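Local coordinates for hypothetical protein Atu0492 (PDB 2GMY) that is of unknown function but belongs to the AhpD-like carboxymuconolactone decarboxylase family and may serve in antioxidant defence, at residues Ala20-Val25 with Asn131-Ile136; Phe34-Lys39 with Arg60-Ser65; Leu89-Ala94 with Val125-Ile130. One frame throughout, in Å; residues are numbered along the deposited sequence.

Contact 1: Ala20-Val25 with Asn131-Ile136; sequences ALENYV and NTWNRI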
loop_
_atom_site.group_PDB
_atom_site.type_symbol
_atom_site.label_atom_id
_atom_site.label_comp_id
_atom_site.label_asym_id
_atom_site.label_seq_id
_atom_site.Cartn_x
_atom_site.Cartn_y
_atom_site.Cartn_z
ATOM N N ALA A 20 -1.358 19.985 -28.029
ATOM C CA ALA A 20 -0.072 20.148 -28.718
ATOM C C ALA A 20 0.910 19.048 -28.309
ATOM O O ALA A 20 1.639 18.497 -29.147
ATOM C CB ALA A 20 0.512 21.532 -28.477
ATOM N N LEU A 21 0.920 18.711 -27.020
ATOM C CA LEU A 21 1.795 17.630 -26.557
ATOM C C LEU A 21 1.360 16.298 -27.159
ATOM O O LEU A 21 2.199 15.499 -27.603
ATOM C CB LEU A 21 1.824 17.550 -25.028
ATOM C CG LEU A 21 2.701 16.438 -24.437
ATOM C CD1 LEU A 21 4.143 16.495 -24.938
ATOM C CD2 LEU A 21 2.653 16.499 -22.908
ATOM N N GLU A 22 0.048 16.069 -27.182
ATOM C CA GLU A 22 -0.521 14.878 -27.813
ATOM C C GLU A 22 -0.113 14.770 -29.289
ATOM O O GLU A 22 0.277 13.705 -29.767
ATOM C CB GLU A 22 -2.042 14.911 -27.677
ATOM C CG GLU A 22 -2.768 13.693 -28.241
ATOM C CD GLU A 22 -2.369 12.395 -27.551
ATOM O OE1 GLU A 22 -2.120 12.412 -26.331
ATOM O OE2 GLU A 22 -2.297 11.364 -28.250
ATOM N N ASN A 23 -0.182 15.896 -30.003
ATOM C CA ASN A 23 0.240 15.939 -31.397
ATOM C C ASN A 23 1.720 15.575 -31.560
ATOM O O ASN A 23 2.085 14.874 -32.506
ATOM C CB ASN A 23 -0.067 17.330 -31.962
ATOM C CG ASN A 23 0.185 17.432 -33.454
ATOM O OD1 ASN A 23 0.003 16.472 -34.216
ATOM N ND2 ASN A 23 0.619 18.612 -33.885
ATOM N N TYR A 24 2.575 16.035 -30.642
ATOM C CA TYR A 24 3.963 15.596 -30.686
ATOM C C TYR A 24 4.054 14.071 -30.578
ATOM O O TYR A 24 4.724 13.429 -31.385
ATOM C CB TYR A 24 4.864 16.234 -29.626
ATOM C CG TYR A 24 6.151 15.464 -29.592
ATOM C CD1 TYR A 24 7.068 15.580 -30.632
ATOM C CD2 TYR A 24 6.406 14.529 -28.579
ATOM C CE1 TYR A 24 8.224 14.825 -30.658
ATOM C CE2 TYR A 24 7.571 13.763 -28.593
ATOM C CZ TYR A 24 8.468 13.918 -29.636
ATOM O OH TYR A 24 9.623 13.175 -29.663
ATOM N N VAL A 25 3.393 13.507 -29.572
ATOM C CA VAL A 25 3.486 12.063 -29.334
ATOM C C VAL A 25 3.089 11.305 -30.595
ATOM O O VAL A 25 3.816 10.416 -31.046
ATOM C CB VAL A 25 2.623 11.612 -28.147
ATOM C CG1 VAL A 25 2.652 10.082 -28.034
ATOM C CG2 VAL A 25 3.144 12.259 -26.847
ATOM N N ASN A 131 -0.528 10.096 -18.779
ATOM C CA ASN A 131 -0.744 10.318 -17.354
ATOM C C ASN A 131 -1.433 11.668 -17.080
ATOM O O ASN A 131 -2.197 11.807 -16.118
ATOM C CB ASN A 131 0.564 10.173 -16.576
ATOM C CG ASN A 131 0.761 8.758 -16.085
ATOM O OD1 ASN A 131 0.285 8.387 -15.011
ATOM N ND2 ASN A 131 1.429 7.940 -16.892
ATOM N N THR A 132 -1.179 12.643 -17.958
ATOM C CA THR A 132 -1.855 13.933 -17.893
ATOM C C THR A 132 -3.323 13.790 -18.320
ATOM O O THR A 132 -4.229 14.229 -17.602
ATOM C CB THR A 132 -1.101 14.989 -18.716
ATOM O OG1 THR A 132 0.136 15.290 -18.043
ATOM C CG2 THR A 132 -1.918 16.280 -18.828
ATOM N N TRP A 133 -3.570 13.177 -19.475
ATOM C CA TRP A 133 -4.960 12.971 -19.911
ATOM C C TRP A 133 -5.765 12.196 -18.865
ATOM O O TRP A 133 -6.914 12.540 -18.580
ATOM C CB TRP A 133 -5.028 12.227 -21.243
ATOM C CG TRP A 133 -4.646 13.032 -22.438
ATOM C CD1 TRP A 133 -3.598 12.792 -23.283
ATOM C CD2 TRP A 133 -5.324 14.187 -22.953
ATOM N NE1 TRP A 133 -3.579 13.736 -24.291
ATOM C CE2 TRP A 133 -4.625 14.603 -24.108
ATOM C CE3 TRP A 133 -6.454 14.912 -22.545
ATOM C CZ2 TRP A 133 -5.023 15.725 -24.874
ATOM C CZ3 TRP A 133 -6.848 16.027 -23.297
ATOM C CH2 TRP A 133 -6.131 16.421 -24.447
ATOM N N ASN A 134 -5.175 11.145 -18.295
ATOM C CA ASN A 134 -5.874 10.373 -17.246
ATOM C C ASN A 134 -6.280 11.242 -16.051
ATOM O O ASN A 134 -7.379 11.097 -15.497
ATOM C CB ASN A 134 -5.017 9.214 -16.748
ATOM C CG ASN A 134 -4.757 8.138 -17.811
ATOM O OD1 ASN A 134 -5.448 8.028 -18.851
ATOM N ND2 ASN A 134 -3.766 7.312 -17.534
ATOM N N ARG A 135 -5.378 12.133 -15.642
ATOM C CA ARG A 135 -5.664 13.018 -14.515
ATOM C C ARG A 135 -6.760 14.027 -14.826
ATOM O O ARG A 135 -7.604 14.320 -13.975
ATOM C CB ARG A 135 -4.372 13.697 -14.048
ATOM C CG ARG A 135 -3.479 12.713 -13.309
ATOM C CD ARG A 135 -2.044 13.182 -13.057
ATOM N NE ARG A 135 -1.426 12.256 -12.101
ATOM C CZ ARG A 135 -0.952 11.051 -12.426
ATOM N NH1 ARG A 135 -0.974 10.621 -13.695
ATOM N NH2 ARG A 135 -0.457 10.270 -11.476
ATOM N N ILE A 136 -6.752 14.546 -16.054
ATOM C CA ILE A 136 -7.801 15.447 -16.513
ATOM C C ILE A 136 -9.142 14.722 -16.589
ATOM O O ILE A 136 -10.143 15.204 -16.051
ATOM C CB ILE A 136 -7.431 16.075 -17.878
ATOM C CG1 ILE A 136 -6.220 17.002 -17.704
ATOM C CG2 ILE A 136 -8.619 16.829 -18.496
ATOM C CD1 ILE A 136 -5.527 17.374 -19.025
#
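E22 and W133 carry this contact, and between them they account for most of the surface it buries. The indole N-H of W133 reaches across to the carboxylate of E22, with NE1 2.8 Å from OE1. The bond is bent, the N-H...O angle being 134°. OE1 lies at the edge of the indole but tilted from its plane, and NE1 meets the oxygen on its anti side, well out of the carboxylate plane. Ring and carboxylate are themselves turned 56° against each other. The glutamate starts with CG anti to the backbone N (chi1 -177°) and then bends at its second torsion, which brings OE1 round to the indole while CB stays beside the ring. E22 CB lies in the ring plane at its edge, 3.9 Å from W133 NE1. Tryptophan suits the place because its edge gives E22 one N-H while its apolar bulk packs on F15, V18 and M19; glutamate matches it with an aliphatic stem and two oxygens to share out. The second oxygen, OE2, forms a salt bridge to K39, so the carboxylate joins three helices. On another side of helix 117-139, away from E22, R135 NH1 donates to both O and OD1 of N131, the latter at 2.9 Å and on a lone pair in the carbonyl plane. R135 NH2 goes on to bond T96 O of the second subunit. Helices 12-26 and 117-139 are further joined where L21 and V25 rest on V125, A126 and A129, while helix 32-45 supplies K39.

Contact 2: Phe34-Lys39 with Arg60-Ser65; sequences FIHLIK and RHDGLS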
loop_
_atom_site.group_PDB
_atom_site.type_symbol
_atom_site.label_atom_id
_atom_site.label_comp_id
_atom_site.label_asym_id
_atom_site.label_seq_id
_atom_site.Cartn_x
_atom_site.Cartn_y
_atom_site.Cartn_z
ATOM N N PHE A 34 3.154 0.655 -30.152
ATOM C CA PHE A 34 3.751 1.024 -28.860
ATOM C C PHE A 34 3.015 2.206 -28.228
ATOM O O PHE A 34 2.839 2.262 -27.001
ATOM C CB PHE A 34 5.246 1.326 -29.009
ATOM C CG PHE A 34 6.063 0.154 -29.511
ATOM C CD1 PHE A 34 5.773 -1.156 -29.110
ATOM C CD2 PHE A 34 7.146 0.368 -30.361
ATOM C CE1 PHE A 34 6.541 -2.243 -29.573
ATOM C CE2 PHE A 34 7.912 -0.706 -30.824
ATOM C CZ PHE A 34 7.602 -2.012 -30.425
ATOM N N ILE A 35 2.584 3.151 -29.064
ATOM C CA ILE A 35 1.792 4.275 -28.577
ATOM C C ILE A 35 0.465 3.762 -27.995
ATOM O O ILE A 35 0.073 4.152 -26.888
ATOM C CB ILE A 35 1.576 5.344 -29.674
ATOM C CG1 ILE A 35 2.927 5.933 -30.093
ATOM C CG2 ILE A 35 0.639 6.447 -29.157
ATOM C CD1 ILE A 35 2.824 6.943 -31.254
ATOM N N HIS A 36 -0.205 2.868 -28.722
ATOM C CA HIS A 36 -1.440 2.252 -28.221
ATOM C C HIS A 36 -1.230 1.541 -26.888
ATOM O O HIS A 36 -2.021 1.689 -25.956
ATOM C CB HIS A 36 -1.978 1.233 -29.219
ATOM C CG HIS A 36 -2.446 1.840 -30.500
ATOM N ND1 HIS A 36 -3.179 3.004 -30.539
ATOM C CD2 HIS A 36 -2.308 1.431 -31.784
ATOM C CE1 HIS A 36 -3.470 3.293 -31.798
ATOM N NE2 HIS A 36 -2.950 2.356 -32.571
ATOM N N LEU A 37 -0.166 0.760 -26.817
ATOM C CA LEU A 37 0.172 0.003 -25.612
ATOM C C LEU A 37 0.396 0.927 -24.419
ATOM O O LEU A 37 -0.109 0.679 -23.317
ATOM C CB LEU A 37 1.431 -0.818 -25.898
ATOM C CG LEU A 37 1.952 -1.704 -24.770
ATOM C CD1 LEU A 37 2.732 -2.849 -25.379
ATOM C CD2 LEU A 37 2.795 -0.909 -23.751
ATOM N N ILE A 38 1.198 1.968 -24.624
ATOM C CA ILE A 38 1.473 2.939 -23.560
ATOM C C ILE A 38 0.170 3.570 -23.058
ATOM O O ILE A 38 -0.065 3.652 -21.838
ATOM C CB ILE A 38 2.437 4.044 -24.061
ATOM C CG1 ILE A 38 3.845 3.487 -24.231
ATOM C CG2 ILE A 38 2.401 5.249 -23.118
ATOM C CD1 ILE A 38 4.727 4.360 -25.150
ATOM N N LYS A 39 -0.672 4.013 -23.991
ATOM C CA LYS A 39 -1.899 4.719 -23.614
ATOM C C LYS A 39 -2.889 3.808 -22.912
ATOM O O LYS A 39 -3.490 4.191 -21.904
ATOM C CB LYS A 39 -2.559 5.358 -24.832
ATOM C CG LYS A 39 -1.795 6.568 -25.355
ATOM C CD LYS A 39 -2.434 7.054 -26.646
ATOM C CE LYS A 39 -1.836 8.363 -27.069
ATOM N NZ LYS A 39 -2.761 9.032 -28.020
ATOM N N ARG A 60 -8.018 -1.428 -31.535
ATOM C CA ARG A 60 -8.821 -2.316 -32.376
ATOM C C ARG A 60 -8.765 -1.845 -33.829
ATOM O O ARG A 60 -8.636 -2.653 -34.758
ATOM C CB ARG A 60 -10.263 -2.364 -31.889
ATOM C CG ARG A 60 -11.159 -3.281 -32.743
ATOM C CD ARG A 60 -12.553 -3.346 -32.167
ATOM N NE ARG A 60 -12.554 -3.953 -30.835
ATOM C CZ ARG A 60 -13.071 -3.410 -29.732
ATOM N NH1 ARG A 60 -13.677 -2.229 -29.758
ATOM N NH2 ARG A 60 -12.985 -4.076 -28.590
ATOM N N HIS A 61 -8.858 -0.537 -34.012
ATOM C CA HIS A 61 -8.850 0.028 -35.353
ATOM C C HIS A 61 -7.554 -0.270 -36.112
ATOM O O HIS A 61 -7.576 -0.488 -37.336
ATOM C CB HIS A 61 -9.076 1.521 -35.291
ATOM C CG HIS A 61 -9.218 2.143 -36.640
ATOM N ND1 HIS A 61 -10.297 1.883 -37.457
ATOM C CD2 HIS A 61 -8.392 2.952 -37.343
ATOM C CE1 HIS A 61 -10.153 2.549 -38.590
ATOM N NE2 HIS A 61 -9.003 3.199 -38.550
ATOM N N ASP A 62 -6.432 -0.268 -35.392
ATOM C CA ASP A 62 -5.127 -0.551 -35.996
ATOM C C ASP A 62 -4.813 -2.042 -36.090
ATOM O O ASP A 62 -3.678 -2.424 -36.387
ATOM C CB ASP A 62 -4.008 0.236 -35.296
ATOM C CG ASP A 62 -3.901 1.666 -35.799
ATOM O OD1 ASP A 62 -4.540 2.001 -36.827
ATOM O OD2 ASP A 62 -3.170 2.470 -35.184
ATOM N N GLY A 63 -5.826 -2.875 -35.839
ATOM C CA GLY A 63 -5.752 -4.311 -36.089
ATOM C C GLY A 63 -5.183 -5.181 -34.978
ATOM O O GLY A 63 -4.947 -6.371 -35.191
ATOM N N LEU A 64 -4.957 -4.598 -33.797
ATOM C CA LEU A 64 -4.497 -5.371 -32.639
ATOM C C LEU A 64 -5.592 -6.337 -32.194
ATOM O O LEU A 64 -6.788 -6.025 -32.294
ATOM C CB LEU A 64 -4.041 -4.429 -31.508
ATOM C CG LEU A 64 -2.743 -3.709 -31.926
ATOM C CD1 LEU A 64 -2.546 -2.332 -31.313
ATOM C CD2 LEU A 64 -1.497 -4.597 -31.714
ATOM N N SER A 65 -5.196 -7.522 -31.729
ATOM C CA SER A 65 -6.184 -8.560 -31.408
ATOM C C SER A 65 -7.002 -8.241 -30.151
ATOM O O SER A 65 -6.571 -7.472 -29.286
ATOM C CB SER A 65 -5.499 -9.914 -31.254
ATOM O OG SER A 65 -4.777 -9.982 -30.034
#
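H36 NE2 donates to D62 OD2 across 2.6 Å, a short and nearly straight histidine-carboxylate hydrogen bond with an N-H...O angle of 173°. The aspartate stands at the Schellman motif that ends helix 49-61, so a side chain of helix 32-45 is tied to the turn where its neighbour stops. OD2 lies in the imidazole plane, as suits a ring N-H, but NE2 meets it on the anti side and out of the carboxylate plane; the two planes are 56° apart. H36 has CG anti to its carbonyl carbon (chi1 -67°), which directs the ring toward the turn. D62 is the first residue to leave helical geometry, and its short side chain suffices to meet the ring. G63 follows with positive phi, a conformation that glycine adopts easily, and its N bonds R60 O while L64 N bonds S59 O. The turn then presents L64, whose branched apolar end packs beside H36 and on S59. W68 and E58 also touch the H36 side chain. S65 next serves as N-cap of helix 66-70, its OG bonding W68 N. On the histidine, L64 CD1 comes to 3.8 Å from H36 CD2.

Contact 3: Leu89-Ala94 with Val125-Ile130; sequences LGWVDA and VAIGAI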
loop_
_atom_site.group_PDB
_atom_site.type_symbol
_atom_site.label_atom_id
_atom_site.label_comp_id
_atom_site.label_asym_id
_atom_site.label_seq_id
_atom_site.Cartn_x
_atom_site.Cartn_y
_atom_site.Cartn_z
ATOM N N LEU A 89 5.973 -2.572 -21.323
ATOM C CA LEU A 89 4.937 -2.640 -20.272
ATOM C C LEU A 89 5.532 -2.465 -18.868
ATOM O O LEU A 89 4.978 -1.744 -18.031
ATOM C CB LEU A 89 4.166 -3.958 -20.371
ATOM C CG LEU A 89 3.159 -4.002 -21.521
ATOM C CD1 LEU A 89 2.842 -5.433 -21.933
ATOM C CD2 LEU A 89 1.881 -3.225 -21.166
ATOM N N GLY A 90 6.671 -3.106 -18.614
ATOM C CA GLY A 90 7.354 -2.947 -17.315
ATOM C C GLY A 90 7.674 -1.491 -17.011
ATOM O O GLY A 90 7.545 -1.025 -15.858
ATOM N N TRP A 91 8.070 -0.756 -18.052
ATOM C CA TRP A 91 8.425 0.650 -17.899
ATOM C C TRP A 91 7.179 1.513 -17.766
ATOM O O TRP A 91 7.134 2.437 -16.934
ATOM C CB TRP A 91 9.256 1.102 -19.088
ATOM C CG TRP A 91 9.886 2.453 -18.956
ATOM C CD1 TRP A 91 9.665 3.541 -19.763
ATOM C CD2 TRP A 91 10.869 2.870 -17.993
ATOM N NE1 TRP A 91 10.446 4.597 -19.370
ATOM C CE2 TRP A 91 11.193 4.219 -18.285
ATOM C CE3 TRP A 91 11.506 2.240 -16.920
ATOM C CZ2 TRP A 91 12.125 4.951 -17.533
ATOM C CZ3 TRP A 91 12.447 2.971 -16.172
ATOM C CH2 TRP A 91 12.743 4.308 -16.494
ATOM N N VAL A 92 6.164 1.229 -18.581
ATOM C CA VAL A 92 4.891 1.935 -18.409
ATOM C C VAL A 92 4.393 1.808 -16.966
ATOM O O VAL A 92 4.006 2.803 -16.341
ATOM C CB VAL A 92 3.831 1.450 -19.409
ATOM C CG1 VAL A 92 2.460 2.056 -19.096
ATOM C CG2 VAL A 92 4.258 1.802 -20.823
ATOM N N ASP A 93 4.409 0.587 -16.439
ATOM C CA ASP A 93 3.981 0.357 -15.062
ATOM C C ASP A 93 4.848 1.134 -14.055
ATOM O O ASP A 93 4.313 1.856 -13.197
ATOM C CB ASP A 93 4.030 -1.139 -14.757
ATOM C CG ASP A 93 2.904 -1.907 -15.429
ATOM O OD1 ASP A 93 2.251 -1.359 -16.342
ATOM O OD2 ASP A 93 2.677 -3.072 -15.033
ATOM N N ALA A 94 6.170 1.002 -14.170
ATOM C CA ALA A 94 7.086 1.609 -13.189
ATOM C C ALA A 94 6.969 3.130 -13.166
ATOM O O ALA A 94 6.975 3.766 -12.099
ATOM C CB ALA A 94 8.541 1.185 -13.470
ATOM N N VAL A 125 8.063 10.454 -22.577
ATOM C CA VAL A 125 7.168 11.599 -22.786
ATOM C C VAL A 125 5.738 11.109 -23.072
ATOM O O VAL A 125 4.769 11.676 -22.563
ATOM C CB VAL A 125 7.694 12.490 -23.943
ATOM C CG1 VAL A 125 6.677 13.555 -24.326
ATOM C CG2 VAL A 125 9.034 13.140 -23.541
ATOM N N ALA A 126 5.604 10.053 -23.875
ATOM C CA ALA A 126 4.287 9.474 -24.157
ATOM C C ALA A 126 3.611 8.995 -22.848
ATOM O O ALA A 126 2.418 9.224 -22.635
ATOM C CB ALA A 126 4.413 8.332 -25.154
ATOM N N ILE A 127 4.381 8.360 -21.963
ATOM C CA ILE A 127 3.840 7.927 -20.664
ATOM C C ILE A 127 3.391 9.156 -19.868
ATOM O O ILE A 127 2.327 9.150 -19.247
ATOM C CB ILE A 127 4.875 7.109 -19.860
ATOM C CG1 ILE A 127 5.182 5.777 -20.571
ATOM C CG2 ILE A 127 4.359 6.805 -18.430
ATOM C CD1 ILE A 127 6.490 5.091 -20.103
ATOM N N GLY A 128 4.197 10.215 -19.892
ATOM C CA GLY A 128 3.817 11.463 -19.212
ATOM C C GLY A 128 2.516 12.027 -19.775
ATOM O O GLY A 128 1.617 12.423 -19.004
ATOM N N ALA A 129 2.410 12.059 -21.108
ATOM C CA ALA A 129 1.231 12.607 -21.776
ATOM C C ALA A 129 -0.058 11.869 -21.389
ATOM O O ALA A 129 -1.050 12.502 -21.023
ATOM C CB ALA A 129 1.422 12.625 -23.290
ATOM N N ILE A 130 -0.050 10.538 -21.426
ATOM C CA ILE A 130 -1.281 9.822 -21.078
ATOM C C ILE A 130 -1.578 10.013 -19.595
ATOM O O ILE A 130 -2.730 10.127 -19.199
ATOM C CB ILE A 130 -1.255 8.323 -21.500
ATOM C CG1 ILE A 130 -2.612 7.656 -21.219
ATOM C CG2 ILE A 130 -0.077 7.596 -20.883
ATOM C CD1 ILE A 130 -3.809 8.311 -21.967
#
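I127 pushes its CD1 methyl into the angle between the W91 indole and the V92 backbone. The methyl reaches W91 CD1 at 3.5 Å, approaching the ring obliquely, and V92 CA at 3.9 Å. Alongside, V92 CG2 lies 4.0 Å from the same methyl and nearly as close to I127 CG1. One slender branch of the isoleucine therefore does most of the touching. It is held out by an extended chain, with CG1 anti to the carbonyl carbon (chi1 -66°) and CD1 carrying on in the same direction (chi2 162°). The two side chains on helix 83-96 play different parts. V92 offers a compact beta-branched wall, its CG2 turned to I127, whereas W91 starts off at a slant and comes near with the five-membered part of its indole, at CD1. The indole is fixed at its polar corner too, since NE1 donates to T124 OG1, about one turn before I127 on helix 117-139; a buried N-H is thus satisfied. F108 meets the same ring with planes at about 50°, and A103 touches the W91 side chain as well. The backbones come close here, with V92 CA and I127 CA 6.5 Å apart. I127 also packs on V95 and T96 farther along helix 83-96, and I38 of helix 32-45 lies against it. No hydrogen bond joins the two segments themselves, though W91 NE1 reaches T124 just before the second; aliphatic and aromatic groups fill the place, the kind of buried helix-helix packing that makes the apolar core of this all-helical AhpD-like fold.

How the contacts relate
Contact 1 spans the others along the chain: after residues 20-25 come both segments of contact 2, then 89-94 and 125-130 of contact 3, and last 131-136. Contacts 1 and 3 share helix 117-139 in consecutive segments, their centres about 12 Å apart, while contact 2 lies about 16 Å from contact 1 and 14 Å from contact 3. Helix 32-45 links all three, since I35 CD1 packs against V25 O, I38 packs on V92, and L37 meets L89. Contacts 1 and 2 sit at the surface and use polar bonds, whereas contact 3 is buried and apolar. Contacts 1 and 3 also adjoin the second subunit, so the same long helix serves both fold and assembly.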